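Local coordinates for protein 2-methyl-3-hydroxypyridine-5-carboxylic acid oxygenase (Mesorhizobium loti, PDB 3ALJ) that probably uses its bound FAD to oxygenate 2-methyl-3-hydroxypyridine-5-carboxylic acid and open its pyridine ring, at residues S76-N88 / E195-P207. Residues are numbered along the deposited sequence; the frame is centred on the assembly and turned at random.
Sequences SHTPPTYETWMHN and EWDNTIDMWNFWP
The indole of W85 lies against I200 and M202. I200 CG2 sits over one face of its five-membered ring, 3.5 Å from the centroid. M202 CG approaches W85 CE3 obliquely at 3.9 Å, and M202 SD adds a Met-aromatic contact. W85 CG is anti to the carbonyl carbon (chi1 -66°), which lays the indole back toward E83. There W85 NE1 donates to E83 OE2 at 2.9 Å, meeting the carboxylate from above its plane; S90 OG holds the same oxygen. Replacing W85 by an alanine is likely to leave I200 CG2 and the M202 side chain without their aromatic cover, and E83 OE2 without its indole donor. On the other face of the sheet, T199 CG2 stands over the centre of the Y82 ring, 3.6 Å from the centroid. Y82 OH reaches D201 OD2 through a water, and R211 pairs with that carboxylate. Further along, M86 CE packs against W203 CB at 3.7 Å and the F205 ring. These pairs are set by parallel backbone bonding along 82-86 and 199-203, which runs from T199 N and T81 O at one end to H87 N and W203 O at the other. Before the strands, H77 NE2 gives D197 O a straight 2.8 Å bond (179°) on a carbonyl lone pair, in the imidazole plane. Strand 82-86 is flanked by antiparallel 89-94, and 199-203 by antiparallel 211-216. Strand 101-105 packs on P79 and T199.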
# COMPACT_ATOMS: atom_id res chain seq x y z
N SER A 76 8.33 1.37 14.30
CA SER A 76 7.28 0.48 13.77
C SER A 76 7.43 -0.91 14.49
O SER A 76 8.31 -1.06 15.32
CB SER A 76 7.37 0.36 12.27
OG SER A 76 8.63 -0.24 11.88
N HIS A 77 6.51 -1.79 14.18
CA HIS A 77 6.31 -3.03 15.00
C HIS A 77 6.17 -4.23 14.19
O HIS A 77 5.39 -4.29 13.27
CB HIS A 77 5.03 -2.72 15.82
CG HIS A 77 4.53 -3.82 16.74
ND1 HIS A 77 5.10 -4.05 17.97
CD2 HIS A 77 3.37 -4.52 16.74
CE1 HIS A 77 4.42 -5.01 18.60
NE2 HIS A 77 3.34 -5.31 17.89
N THR A 78 6.83 -5.28 14.67
CA THR A 78 6.48 -6.62 14.19
C THR A 78 5.71 -7.33 15.29
O THR A 78 6.34 -7.69 16.34
CB THR A 78 7.66 -7.57 13.76
OG1 THR A 78 8.46 -6.89 12.75
CG2 THR A 78 7.18 -8.93 13.19
N PRO A 79 4.40 -7.60 15.18
CA PRO A 79 3.73 -8.35 16.25
C PRO A 79 4.38 -9.75 16.46
O PRO A 79 4.94 -10.33 15.55
CB PRO A 79 2.28 -8.56 15.69
CG PRO A 79 2.12 -7.38 14.74
CD PRO A 79 3.49 -7.29 14.02
N PRO A 80 4.20 -10.25 17.72
CA PRO A 80 4.70 -11.65 17.93
C PRO A 80 3.97 -12.64 17.12
O PRO A 80 4.54 -13.69 16.86
CB PRO A 80 4.34 -11.96 19.37
CG PRO A 80 4.14 -10.62 20.01
CD PRO A 80 3.70 -9.57 18.92
N THR A 81 2.71 -12.44 16.74
CA THR A 81 1.97 -13.34 15.93
C THR A 81 0.86 -12.58 15.19
O THR A 81 0.44 -11.49 15.63
CB THR A 81 1.32 -14.50 16.76
OG1 THR A 81 0.86 -15.50 15.79
CG2 THR A 81 0.31 -14.11 17.69
N TYR A 82 0.47 -13.16 14.04
CA TYR A 82 -0.75 -12.70 13.32
C TYR A 82 -1.85 -13.70 13.69
O TYR A 82 -1.86 -14.85 13.30
CB TYR A 82 -0.43 -12.71 11.84
CG TYR A 82 -1.46 -12.07 10.98
CD1 TYR A 82 -2.83 -12.49 11.01
CD2 TYR A 82 -1.10 -11.03 10.10
CE1 TYR A 82 -3.77 -11.86 10.14
CE2 TYR A 82 -2.02 -10.44 9.23
CZ TYR A 82 -3.31 -10.85 9.28
OH TYR A 82 -4.27 -10.34 8.38
N GLU A 83 -2.76 -13.17 14.57
CA GLU A 83 -3.84 -13.99 15.15
C GLU A 83 -5.19 -13.70 14.42
O GLU A 83 -5.41 -12.56 14.04
CB GLU A 83 -3.91 -13.74 16.64
CG GLU A 83 -4.98 -14.57 17.33
CD GLU A 83 -4.94 -14.44 18.86
OE1 GLU A 83 -4.34 -13.49 19.38
OE2 GLU A 83 -5.66 -15.24 19.50
N THR A 84 -6.01 -14.71 14.24
CA THR A 84 -7.36 -14.54 13.72
C THR A 84 -8.36 -15.01 14.72
O THR A 84 -8.18 -16.15 15.31
CB THR A 84 -7.47 -15.35 12.43
OG1 THR A 84 -6.50 -14.84 11.52
CG2 THR A 84 -8.83 -15.13 11.72
N TRP A 85 -9.41 -14.21 14.94
CA TRP A 85 -10.60 -14.68 15.73
C TRP A 85 -11.81 -14.81 14.83
O TRP A 85 -12.01 -13.98 13.93
CB TRP A 85 -10.94 -13.70 16.85
CG TRP A 85 -9.91 -13.57 17.94
CD1 TRP A 85 -8.73 -14.21 18.08
CD2 TRP A 85 -10.06 -12.63 19.07
NE1 TRP A 85 -8.11 -13.76 19.25
CE2 TRP A 85 -8.89 -12.81 19.88
CE3 TRP A 85 -11.05 -11.68 19.43
CZ2 TRP A 85 -8.67 -12.05 21.05
CZ3 TRP A 85 -10.84 -10.92 20.64
CH2 TRP A 85 -9.65 -11.09 21.37
N MET A 86 -12.67 -15.75 15.16
CA MET A 86 -14.01 -15.85 14.59
C MET A 86 -14.98 -15.91 15.73
O MET A 86 -14.85 -16.82 16.59
CB MET A 86 -14.18 -17.12 13.74
CG MET A 86 -15.68 -17.33 13.34
SD MET A 86 -16.41 -15.91 12.41
CE MET A 86 -15.43 -16.05 11.02
N HIS A 87 -15.89 -14.97 15.87
CA HIS A 87 -16.85 -14.98 17.01
C HIS A 87 -16.12 -15.06 18.33
O HIS A 87 -16.54 -15.79 19.25
CB HIS A 87 -17.93 -16.06 16.80
CG HIS A 87 -18.74 -15.90 15.54
ND1 HIS A 87 -19.27 -14.69 15.09
CD2 HIS A 87 -19.08 -16.82 14.63
CE1 HIS A 87 -19.88 -14.88 13.92
NE2 HIS A 87 -19.78 -16.16 13.62
N ASN A 88 -15.02 -14.29 18.45
CA ASN A 88 -14.20 -14.17 19.71
C ASN A 88 -13.43 -15.42 20.05
O ASN A 88 -12.77 -15.42 21.16
CB ASN A 88 -15.06 -13.72 20.91
CG ASN A 88 -15.81 -12.48 20.56
OD1 ASN A 88 -15.18 -11.60 20.01
ND2 ASN A 88 -17.08 -12.43 20.79
N GLU A 195 -3.22 -10.60 24.66
CA GLU A 195 -1.98 -10.61 23.80
C GLU A 195 -2.11 -9.42 22.90
O GLU A 195 -2.29 -9.51 21.69
CB GLU A 195 -1.84 -11.87 23.02
CG GLU A 195 -1.68 -13.05 23.99
CD GLU A 195 -1.52 -14.38 23.28
OE1 GLU A 195 -1.26 -14.49 22.03
OE2 GLU A 195 -1.51 -15.39 24.03
N TRP A 196 -2.03 -8.25 23.54
CA TRP A 196 -2.36 -6.97 22.89
C TRP A 196 -1.24 -6.41 22.01
O TRP A 196 -1.47 -5.34 21.47
CB TRP A 196 -2.89 -5.98 23.92
CG TRP A 196 -4.10 -6.51 24.61
CD1 TRP A 196 -4.21 -6.71 25.97
CD2 TRP A 196 -5.39 -6.85 24.06
NE1 TRP A 196 -5.48 -7.14 26.27
CE2 TRP A 196 -6.20 -7.34 25.11
CE3 TRP A 196 -5.91 -6.96 22.72
CZ2 TRP A 196 -7.56 -7.72 24.91
CZ3 TRP A 196 -7.28 -7.38 22.51
CH2 TRP A 196 -8.06 -7.77 23.62
N ASP A 197 -0.12 -7.09 21.92
CA ASP A 197 0.87 -6.76 20.89
C ASP A 197 0.63 -7.49 19.57
O ASP A 197 1.32 -7.19 18.59
CB ASP A 197 2.28 -7.00 21.43
CG ASP A 197 2.64 -6.07 22.56
OD1 ASP A 197 2.12 -4.97 22.69
OD2 ASP A 197 3.58 -6.54 23.30
N ASN A 198 -0.31 -8.43 19.57
CA ASN A 198 -0.53 -9.24 18.35
C ASN A 198 -1.29 -8.34 17.31
O ASN A 198 -2.06 -7.47 17.65
CB ASN A 198 -1.48 -10.45 18.61
CG ASN A 198 -0.88 -11.55 19.49
OD1 ASN A 198 -1.61 -12.56 19.80
ND2 ASN A 198 0.32 -11.39 19.91
N THR A 199 -1.13 -8.77 16.02
CA THR A 199 -2.25 -8.52 15.06
C THR A 199 -3.32 -9.47 15.46
O THR A 199 -3.09 -10.68 15.70
CB THR A 199 -1.80 -8.87 13.63
OG1 THR A 199 -1.00 -7.77 13.15
CG2 THR A 199 -3.04 -9.05 12.75
N ILE A 200 -4.55 -8.96 15.53
CA ILE A 200 -5.73 -9.81 15.76
C ILE A 200 -6.78 -9.39 14.74
O ILE A 200 -7.32 -8.24 14.77
CB ILE A 200 -6.30 -9.67 17.18
CG1 ILE A 200 -5.19 -9.79 18.23
CG2 ILE A 200 -7.33 -10.83 17.37
CD1 ILE A 200 -5.72 -9.47 19.67
N ASP A 201 -7.13 -10.30 13.83
CA ASP A 201 -8.20 -10.05 12.83
C ASP A 201 -9.47 -10.64 13.40
O ASP A 201 -9.62 -11.87 13.46
CB ASP A 201 -7.80 -10.70 11.49
CG ASP A 201 -8.72 -10.27 10.41
OD1 ASP A 201 -9.60 -9.39 10.67
OD2 ASP A 201 -8.59 -10.74 9.26
N MET A 202 -10.33 -9.74 13.91
CA MET A 202 -11.48 -10.16 14.71
C MET A 202 -12.74 -10.15 13.87
O MET A 202 -13.38 -9.12 13.60
CB MET A 202 -11.69 -9.18 15.88
CG MET A 202 -10.43 -8.99 16.72
SD MET A 202 -10.64 -7.56 17.78
CE MET A 202 -9.28 -7.75 18.99
N TRP A 203 -13.10 -11.35 13.35
CA TRP A 203 -14.27 -11.48 12.45
C TRP A 203 -15.54 -11.86 13.21
O TRP A 203 -15.52 -12.63 14.24
CB TRP A 203 -14.03 -12.67 11.53
CG TRP A 203 -13.02 -12.36 10.40
CD1 TRP A 203 -11.65 -12.37 10.47
CD2 TRP A 203 -13.36 -12.07 9.06
NE1 TRP A 203 -11.16 -12.11 9.19
CE2 TRP A 203 -12.19 -11.91 8.31
CE3 TRP A 203 -14.58 -11.88 8.39
CZ2 TRP A 203 -12.19 -11.58 6.94
CZ3 TRP A 203 -14.59 -11.57 7.02
CH2 TRP A 203 -13.42 -11.42 6.32
N ASN A 204 -16.68 -11.42 12.67
CA ASN A 204 -17.99 -11.92 13.11
C ASN A 204 -18.91 -11.87 11.93
O ASN A 204 -18.87 -10.90 11.17
CB ASN A 204 -18.62 -11.01 14.18
CG ASN A 204 -17.80 -10.92 15.43
OD1 ASN A 204 -17.96 -11.75 16.39
ND2 ASN A 204 -16.94 -9.93 15.57
N PHE A 205 -19.75 -12.91 11.83
CA PHE A 205 -20.95 -12.86 10.96
C PHE A 205 -22.21 -12.80 11.78
O PHE A 205 -23.23 -12.44 11.17
CB PHE A 205 -20.92 -14.07 10.04
CG PHE A 205 -19.71 -14.15 9.16
CD1 PHE A 205 -19.42 -13.13 8.25
CD2 PHE A 205 -18.81 -15.16 9.26
CE1 PHE A 205 -18.20 -13.24 7.43
CE2 PHE A 205 -17.68 -15.26 8.46
CZ PHE A 205 -17.40 -14.31 7.55
N TRP A 206 -22.20 -13.22 13.03
CA TRP A 206 -23.36 -13.22 13.88
C TRP A 206 -23.01 -12.47 15.12
O TRP A 206 -21.90 -12.63 15.61
CB TRP A 206 -23.79 -14.72 14.20
CG TRP A 206 -24.98 -14.79 15.13
CD1 TRP A 206 -26.30 -14.86 14.72
CD2 TRP A 206 -24.99 -14.62 16.55
NE1 TRP A 206 -27.09 -14.86 15.82
CE2 TRP A 206 -26.36 -14.64 16.95
CE3 TRP A 206 -24.02 -14.53 17.49
CZ2 TRP A 206 -26.75 -14.59 18.29
CZ3 TRP A 206 -24.41 -14.41 18.90
CH2 TRP A 206 -25.78 -14.42 19.23
N PRO A 207 -23.91 -11.65 15.70
CA PRO A 207 -25.29 -11.41 15.29
C PRO A 207 -25.37 -10.36 14.18
O PRO A 207 -26.46 -10.22 13.60
CB PRO A 207 -25.94 -10.87 16.60
CG PRO A 207 -24.79 -10.12 17.31
CD PRO A 207 -23.56 -11.04 17.00
O HOH W 1 -6.41 -11.75 8.23
O HOH W 2 -14.16 -12.14 16.71
O HOH W 3 -15.56 -9.79 18.06